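PDB 5I4Q: contact-dependent inhibitor A from Escherichia coli NC101, which probably acts as the toxin domain of a contact-dependent growth inhibition system, delivered into neighbouring bacteria and neutralised by its cognate immunity protein CdiI. Local coordinates for residues D15-D20 / F24-Y29; M74-N77 / Q82-H85. All coordinates share one frame; numbering follows the deposited sequence.

Contact 1: residues D15-D20 / F24-Y29; sequences DFYTVD and FSKSYY
Tyr17 and Tyr29 meet ring against ring where strand 16-19 passes the first turn of helix 26-34. The two side chains cross at about a right angle, with ring planes inclined at 39° and centroids 4.5 Å apart, an oblique pairing in which CD2 of Tyr29 lies over one face of the Tyr17 ring, 3.4 Å from Tyr17 CD2. The Tyr29 CG is swung opposite its own backbone N (chi1 -177°), and this carries the ring from the helix back over the strand. Lys26 adds aliphatic contact, its CG 4.1 Å from Tyr17 CE2, before its chain bends at the last torsion to bring NZ into a salt bridge with Glu30. The same glutamate receives a hydrogen bond from Tyr17 OH, while Phe12 stacks on the Tyr17 ring. These aromatics gather at a beta hairpin whose second strand runs directly into a helix. Tyr17 and Phe24 form a hydrogen-bonded antiparallel pair, with Tyr17 N 2.9 Å from Phe24 O and Phe24 N 3.0 Å from Tyr17 O. Two residues past Phe24, at the start of the helix, Lys26 N reaches Asp15 O from above the carbonyl plane. Ser25 is the N-cap: its OG accepts from Tyr28 N at 3.2 Å, placed for this by a chi1 of 80° that sets it between the backbone N and the carbonyl carbon. Beside the cap, the Phe16 ring brings CD1 to 3.6 Å from Ser25 CA, and Lys23 makes a cation-pi contact with that ring.

Contact 2: residues M74-N77 / Q82-H85; sequences MIYN and QVGH
Ile75 O takes two backbone N-H groups from strand 82-88, 2.7 Å from Gly84 N and a weak 3.3 Å from His85 N, the signature of a classic beta bulge in an antiparallel hairpin. Next to it Ile75 N binds His85 O, and past the one-residue shift in register Asn77 N binds Gln82 O at 2.9 Å. Ile75 and His85 share a face of the sheet, where their side chains cross at a slant: CG1 of Ile75 lies 4.1 Å from His85 CB and near the plane of the imidazole, at its edge. With CG opposite its backbone N (chi1 -178°), His85 sends its ring onward, and NE2 hydrogen-bonds Asp84 of the immunity protein chain. On the other face, Val83 CG2 meets the edge of the Tyr76 ring, 4.0 Å from Tyr76 CD1. The selenium of Met74, which is selenomethionine here, lies 4.3 Å from the same methyl, while helix 40-48 packs against both Met74 and Val83. The contact thus joins backbone bonding to two different surfaces: an apolar one turned to the helix, and one whose histidine has its NE2 engaged by an acidic residue of CdiI.

How the contacts relate
Each contact ties together a beta hairpin, contact 1 in the three-stranded sheet at the N-terminal end, contact 2 in the four-stranded sheet and closer to the centre of the chain; backbone bonding between Lys23 and Val83 links the edge strands of the two sheets. Contact 2 is buried, whereas contact 1 is only partly so, with exposed residues at its margin. Their chemistry differs accordingly: aromatic packing and a capped helix start in the first, a bulged strand pair with small apolar contacts in the second. They meet directly, Phe24 CE2 lying 3.5 Å from Val83 CG1, and Tyr28 OH hydrogen-bonding Ile86 N on strand 82-88. Both also reach protein partners, through Tyr29 and His85.

Contact 1: residues D15-D20 / F24-Y29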
ATOM      1  N   ASP A  15     -21.894 -32.275   7.559  1.00 69.83           N
ATOM      2  CA  ASP A  15     -22.645 -31.009   7.528  1.00 66.89           C
ATOM      3  C   ASP A  15     -22.113 -29.953   8.467  1.00 58.36           C
ATOM      4  O   ASP A  15     -22.314 -28.794   8.224  1.00 57.08           O
ATOM      5  CB  ASP A  15     -24.100 -31.220   7.953  1.00 71.50           C
ATOM      6  CG  ASP A  15     -24.819 -32.268   7.131  1.00 76.87           C
ATOM      7  OD1 ASP A  15     -24.955 -32.080   5.912  1.00 74.30           O
ATOM      8  OD2 ASP A  15     -25.281 -33.272   7.723  1.00 80.30           O
ATOM      9  N   PHE A  16     -21.549 -30.361   9.596  1.00 55.28           N
ATOM     10  CA  PHE A  16     -21.141 -29.434  10.649  1.00 53.64           C
ATOM     11  C   PHE A  16     -19.810 -29.814  11.241  1.00 52.97           C
ATOM     12  O   PHE A  16     -19.451 -30.982  11.276  1.00 56.48           O
ATOM     13  CB  PHE A  16     -22.135 -29.398  11.815  1.00 54.81           C
ATOM     14  CG  PHE A  16     -23.478 -28.877  11.452  1.00 54.47           C
ATOM     15  CD1 PHE A  16     -23.696 -27.523  11.327  1.00 57.73           C
ATOM     16  CD2 PHE A  16     -24.533 -29.741  11.243  1.00 60.03           C
ATOM     17  CE1 PHE A  16     -24.948 -27.029  10.988  1.00 63.42           C
ATOM     18  CE2 PHE A  16     -25.796 -29.261  10.907  1.00 63.18           C
ATOM     19  CZ  PHE A  16     -26.010 -27.902  10.775  1.00 62.24           C
ATOM     20  N   TYR A  17     -19.090 -28.806  11.726  1.00 49.98           N
ATOM     21  CA  TYR A  17     -17.946 -29.032  12.554  1.00 50.06           C
ATOM     22  C   TYR A  17     -18.374 -28.681  13.982  1.00 50.72           C
ATOM     23  O   TYR A  17     -18.983 -27.620  14.214  1.00 47.91           O
ATOM     24  CB  TYR A  17     -16.745 -28.142  12.109  1.00 49.78           C
ATOM     25  CG  TYR A  17     -16.095 -28.492  10.778  1.00 46.78           C
ATOM     26  CD1 TYR A  17     -15.204 -29.557  10.671  1.00 50.83           C
ATOM     27  CD2 TYR A  17     -16.383 -27.755   9.619  1.00 46.11           C
ATOM     28  CE1 TYR A  17     -14.597 -29.867   9.449  1.00 52.71           C
ATOM     29  CE2 TYR A  17     -15.819 -28.071   8.405  1.00 48.89           C
ATOM     30  CZ  TYR A  17     -14.913 -29.115   8.319  1.00 51.46           C
ATOM     31  OH  TYR A  17     -14.347 -29.389   7.099  1.00 56.88           O
ATOM     32  N   THR A  18     -18.008 -29.530  14.941  1.00 51.20           N
ATOM     33  CA  THR A  18     -18.531 -29.402  16.280  1.00 54.88           C
ATOM     34  C   THR A  18     -17.431 -29.623  17.272  1.00 53.43           C
ATOM     35  O   THR A  18     -16.567 -30.465  17.043  1.00 55.15           O
ATOM     36  CB  THR A  18     -19.673 -30.449  16.541  1.00 61.07           C
ATOM     37  OG1 THR A  18     -19.141 -31.759  16.386  1.00 69.74           O
ATOM     38  CG2 THR A  18     -20.827 -30.355  15.540  1.00 60.64           C
ATOM     39  N   VAL A  19     -17.472 -28.878  18.374  1.00 53.55           N
ATOM     40  CA  VAL A  19     -16.541 -29.056  19.498  1.00 54.31           C
ATOM     41  C   VAL A  19     -16.965 -28.145  20.660  1.00 56.88           C
ATOM     42  O   VAL A  19     -17.409 -27.007  20.405  1.00 51.02           O
ATOM     43  CB  VAL A  19     -15.089 -28.750  19.087  1.00 54.43           C
ATOM     44  CG1 VAL A  19     -14.952 -27.304  18.703  1.00 53.26           C
ATOM     45  CG2 VAL A  19     -14.088 -29.063  20.204  1.00 56.70           C
ATOM     46  N   ASP A  20     -16.844 -28.653  21.908  1.00 61.17           N
ATOM     47  CA  ASP A  20     -17.120 -27.878  23.148  1.00 64.47           C
ATOM     48  C   ASP A  20     -18.549 -27.316  23.174  1.00 62.91           C
ATOM     49  O   ASP A  20     -18.815 -26.214  23.684  1.00 63.66           O
ATOM     50  CB  ASP A  20     -16.116 -26.723  23.256  1.00 71.15           C
ATOM     51  CG  ASP A  20     -15.790 -26.301  24.700  1.00 77.52           C
ATOM     52  OD1 ASP A  20     -16.022 -27.076  25.659  1.00 84.93           O
ATOM     53  OD2 ASP A  20     -15.259 -25.172  24.863  1.00 77.30           O
ATOM     54  N   PHE A  24     -20.418 -25.070  13.737  1.00 42.17           N
ATOM     55  CA  PHE A  24     -20.422 -24.277  12.511  1.00 42.38           C
ATOM     56  C   PHE A  24     -20.795 -25.152  11.320  1.00 41.56           C
ATOM     57  O   PHE A  24     -20.276 -26.254  11.206  1.00 44.69           O
ATOM     58  CB  PHE A  24     -19.013 -23.752  12.200  1.00 37.67           C
ATOM     59  CG  PHE A  24     -18.602 -22.568  13.024  1.00 39.26           C
ATOM     60  CD1 PHE A  24     -18.068 -22.732  14.302  1.00 39.26           C
ATOM     61  CD2 PHE A  24     -18.698 -21.286  12.514  1.00 36.60           C
ATOM     62  CE1 PHE A  24     -17.677 -21.637  15.058  1.00 38.45           C
ATOM     63  CE2 PHE A  24     -18.312 -20.206  13.251  1.00 35.81           C
ATOM     64  CZ  PHE A  24     -17.800 -20.368  14.532  1.00 37.89           C
ATOM     65  N   SER A  25     -21.609 -24.660  10.397  1.00 42.95           N
ATOM     66  CA  SER A  25     -21.771 -25.402   9.112  1.00 46.55           C
ATOM     67  C   SER A  25     -20.416 -25.568   8.393  1.00 45.52           C
ATOM     68  O   SER A  25     -19.484 -24.765   8.564  1.00 41.65           O
ATOM     69  CB  SER A  25     -22.780 -24.750   8.178  1.00 45.67           C
ATOM     70  OG  SER A  25     -22.217 -23.670   7.489  1.00 48.24           O
ATOM     71  N   LYS A  26     -20.327 -26.623   7.609  1.00 46.17           N
ATOM     72  CA  LYS A  26     -19.150 -26.924   6.842  1.00 49.31           C
ATOM     73  C   LYS A  26     -18.683 -25.716   6.059  1.00 46.79           C
ATOM     74  O   LYS A  26     -17.515 -25.366   6.091  1.00 44.53           O
ATOM     75  CB  LYS A  26     -19.425 -28.086   5.860  1.00 55.47           C
ATOM     76  CG  LYS A  26     -18.190 -28.636   5.138  1.00 60.16           C
ATOM     77  CD  LYS A  26     -18.546 -29.466   3.898  1.00 66.64           C
ATOM     78  CE  LYS A  26     -17.307 -29.895   3.110  1.00 69.39           C
ATOM     79  NZ  LYS A  26     -16.781 -28.813   2.230  1.00 70.18           N
ATOM     80  N   SER A  27     -19.571 -25.108   5.300  1.00 44.93           N
ATOM     81  CA  SER A  27     -19.098 -24.104   4.361  1.00 46.98           C
ATOM     82  C   SER A  27     -18.774 -22.831   5.128  1.00 42.60           C
ATOM     83  O   SER A  27     -17.792 -22.182   4.811  1.00 41.58           O
ATOM     84  CB  SER A  27     -20.112 -23.841   3.239  1.00 49.31           C
ATOM     85  OG  SER A  27     -21.306 -23.339   3.809  1.00 55.90           O
ATOM     86  N   TYR A  28     -19.555 -22.491   6.154  1.00 40.00           N
ATOM     87  CA  TYR A  28     -19.277 -21.241   6.850  1.00 39.33           C
ATOM     88  C   TYR A  28     -17.918 -21.345   7.557  1.00 39.12           C
ATOM     89  O   TYR A  28     -17.076 -20.452   7.439  1.00 38.57           O
ATOM     90  CB  TYR A  28     -20.401 -20.831   7.802  1.00 38.65           C
ATOM     91  CG  TYR A  28     -20.249 -19.443   8.338  1.00 35.75           C
ATOM     92  CD1 TYR A  28     -20.027 -18.359   7.477  1.00 38.37           C
ATOM     93  CD2 TYR A  28     -20.366 -19.190   9.677  1.00 35.83           C
ATOM     94  CE1 TYR A  28     -19.872 -17.060   7.957  1.00 39.55           C
ATOM     95  CE2 TYR A  28     -20.199 -17.906  10.187  1.00 38.15           C
ATOM     96  CZ  TYR A  28     -19.963 -16.839   9.338  1.00 40.87           C
ATOM     97  OH  TYR A  28     -19.804 -15.577   9.873  1.00 44.34           O
ATOM     98  N   TYR A  29     -17.669 -22.498   8.173  1.00 38.09           N
ATOM     99  CA  TYR A  29     -16.401 -22.747   8.828  1.00 37.96           C
ATOM    100  C   TYR A  29     -15.226 -22.540   7.875  1.00 37.90           C
ATOM    101  O   TYR A  29     -14.264 -21.839   8.195  1.00 36.56           O
ATOM    102  CB  TYR A  29     -16.368 -24.162   9.405  1.00 37.85           C
ATOM    103  CG  TYR A  29     -15.103 -24.477  10.169  1.00 37.29           C
ATOM    104  CD1 TYR A  29     -14.920 -24.029  11.449  1.00 37.02           C
ATOM    105  CD2 TYR A  29     -14.103 -25.244   9.601  1.00 40.05           C
ATOM    106  CE1 TYR A  29     -13.767 -24.326  12.164  1.00 37.13           C
ATOM    107  CE2 TYR A  29     -12.937 -25.567  10.322  1.00 41.95           C
ATOM    108  CZ  TYR A  29     -12.778 -25.125  11.605  1.00 38.39           C
ATOM    109  OH  TYR A  29     -11.607 -25.435  12.322  1.00 41.62           O
TER

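Contact 2: residues M74-N77 / Q82-H85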
HETATM    1  N   MSE A  74     -22.174 -11.843  17.023  1.00 40.14           N
HETATM    2  CA  MSE A  74     -22.414 -13.206  16.653  1.00 42.90           C
HETATM    3  C   MSE A  74     -23.900 -13.499  16.706  1.00 42.08           C
HETATM    4  O   MSE A  74     -24.635 -13.015  17.587  1.00 40.99           O
HETATM    5  CB  MSE A  74     -21.675 -14.021  17.688  1.00 45.50           C
HETATM    6  CG  MSE A  74     -22.137 -15.436  17.702  1.00 51.71           C
HETATM    7 SE   MSE A  74     -20.941 -16.456  18.868  0.90 62.19          SE
HETATM    8  CE  MSE A  74     -21.897 -16.404  20.601  1.00 59.47           C
ATOM      9  N   ILE A  75     -24.326 -14.341  15.782  1.00 39.34           N
ATOM     10  CA  ILE A  75     -25.669 -14.841  15.720  1.00 40.51           C
ATOM     11  C   ILE A  75     -25.520 -16.335  16.050  1.00 44.62           C
ATOM     12  O   ILE A  75     -24.860 -17.101  15.316  1.00 46.04           O
ATOM     13  CB  ILE A  75     -26.248 -14.632  14.314  1.00 41.37           C
ATOM     14  CG1 ILE A  75     -26.206 -13.139  13.906  1.00 40.75           C
ATOM     15  CG2 ILE A  75     -27.655 -15.225  14.170  1.00 42.07           C
ATOM     16  CD1 ILE A  75     -27.013 -12.189  14.770  1.00 39.69           C
ATOM     17  N   TYR A  76     -26.160 -16.736  17.143  1.00 51.86           N
ATOM     18  CA  TYR A  76     -25.885 -18.008  17.860  1.00 52.84           C
ATOM     19  C   TYR A  76     -27.163 -18.587  18.464  1.00 52.59           C
ATOM     20  O   TYR A  76     -28.023 -17.846  18.986  1.00 51.55           O
ATOM     21  CB  TYR A  76     -24.920 -17.747  18.997  1.00 52.11           C
ATOM     22  CG  TYR A  76     -24.612 -18.901  19.912  1.00 52.84           C
ATOM     23  CD1 TYR A  76     -23.798 -19.921  19.501  1.00 52.55           C
ATOM     24  CD2 TYR A  76     -25.100 -18.927  21.204  1.00 55.49           C
ATOM     25  CE1 TYR A  76     -23.469 -20.949  20.341  1.00 56.77           C
ATOM     26  CE2 TYR A  76     -24.793 -19.958  22.066  1.00 56.50           C
ATOM     27  CZ  TYR A  76     -23.978 -20.969  21.632  1.00 57.53           C
ATOM     28  OH  TYR A  76     -23.642 -21.986  22.474  1.00 57.81           O
ATOM     29  N   ASN A  77     -27.289 -19.901  18.307  1.00 54.24           N
ATOM     30  CA  ASN A  77     -28.435 -20.663  18.780  1.00 57.14           C
ATOM     31  C   ASN A  77     -28.032 -21.380  20.067  1.00 58.24           C
ATOM     32  O   ASN A  77     -27.399 -22.443  20.013  1.00 55.64           O
ATOM     33  CB  ASN A  77     -28.860 -21.667  17.747  1.00 58.70           C
ATOM     34  CG  ASN A  77     -30.175 -22.316  18.092  1.00 62.11           C
ATOM     35  OD1 ASN A  77     -30.419 -22.672  19.226  1.00 61.72           O
ATOM     36  ND2 ASN A  77     -31.030 -22.448  17.115  1.00 62.66           N
ATOM     37  N   GLN A  82     -25.141 -23.700  17.550  1.00 56.47           N
ATOM     38  CA  GLN A  82     -24.663 -23.289  16.229  1.00 56.83           C
ATOM     39  C   GLN A  82     -24.401 -21.808  16.201  1.00 52.49           C
ATOM     40  O   GLN A  82     -25.274 -21.008  16.546  1.00 49.52           O
ATOM     41  CB  GLN A  82     -25.634 -23.619  15.098  1.00 55.62           C
ATOM     42  CG  GLN A  82     -25.083 -23.308  13.716  1.00 53.93           C
ATOM     43  CD  GLN A  82     -25.988 -23.793  12.591  1.00 55.70           C
ATOM     44  OE1 GLN A  82     -27.018 -24.383  12.835  1.00 55.17           O
ATOM     45  NE2 GLN A  82     -25.574 -23.563  11.345  1.00 55.86           N
ATOM     46  N   VAL A  83     -23.191 -21.489  15.763  1.00 49.18           N
ATOM     47  CA  VAL A  83     -22.807 -20.122  15.374  1.00 48.47           C
ATOM     48  C   VAL A  83     -23.203 -19.890  13.938  1.00 48.45           C
ATOM     49  O   VAL A  83     -22.564 -20.436  13.040  1.00 50.66           O
ATOM     50  CB  VAL A  83     -21.273 -19.961  15.466  1.00 46.05           C
ATOM     51  CG1 VAL A  83     -20.864 -18.573  15.045  1.00 44.78           C
ATOM     52  CG2 VAL A  83     -20.821 -20.245  16.875  1.00 46.33           C
ATOM     53  N   GLY A  84     -24.247 -19.105  13.692  1.00 50.18           N
ATOM     54  CA  GLY A  84     -24.723 -18.914  12.301  1.00 51.86           C
ATOM     55  C   GLY A  84     -23.969 -17.813  11.551  1.00 50.35           C
ATOM     56  O   GLY A  84     -23.885 -17.819  10.314  1.00 50.15           O
ATOM     57  N   HIS A  85     -23.458 -16.853  12.321  1.00 48.74           N
ATOM     58  CA  HIS A  85     -22.706 -15.743  11.795  1.00 48.67           C
ATOM     59  C   HIS A  85     -21.900 -15.042  12.897  1.00 48.60           C
ATOM     60  O   HIS A  85     -22.401 -14.819  13.985  1.00 48.29           O
ATOM     61  CB  HIS A  85     -23.638 -14.753  11.148  1.00 50.04           C
ATOM     62  CG  HIS A  85     -22.933 -13.591  10.531  1.00 51.77           C
ATOM     63  ND1 HIS A  85     -22.977 -12.322  11.065  1.00 51.25           N
ATOM     64  CD2 HIS A  85     -22.183 -13.508   9.403  1.00 53.71           C
ATOM     65  CE1 HIS A  85     -22.264 -11.510  10.306  1.00 53.21           C
ATOM     66  NE2 HIS A  85     -21.776 -12.208   9.291  1.00 54.22           N
TER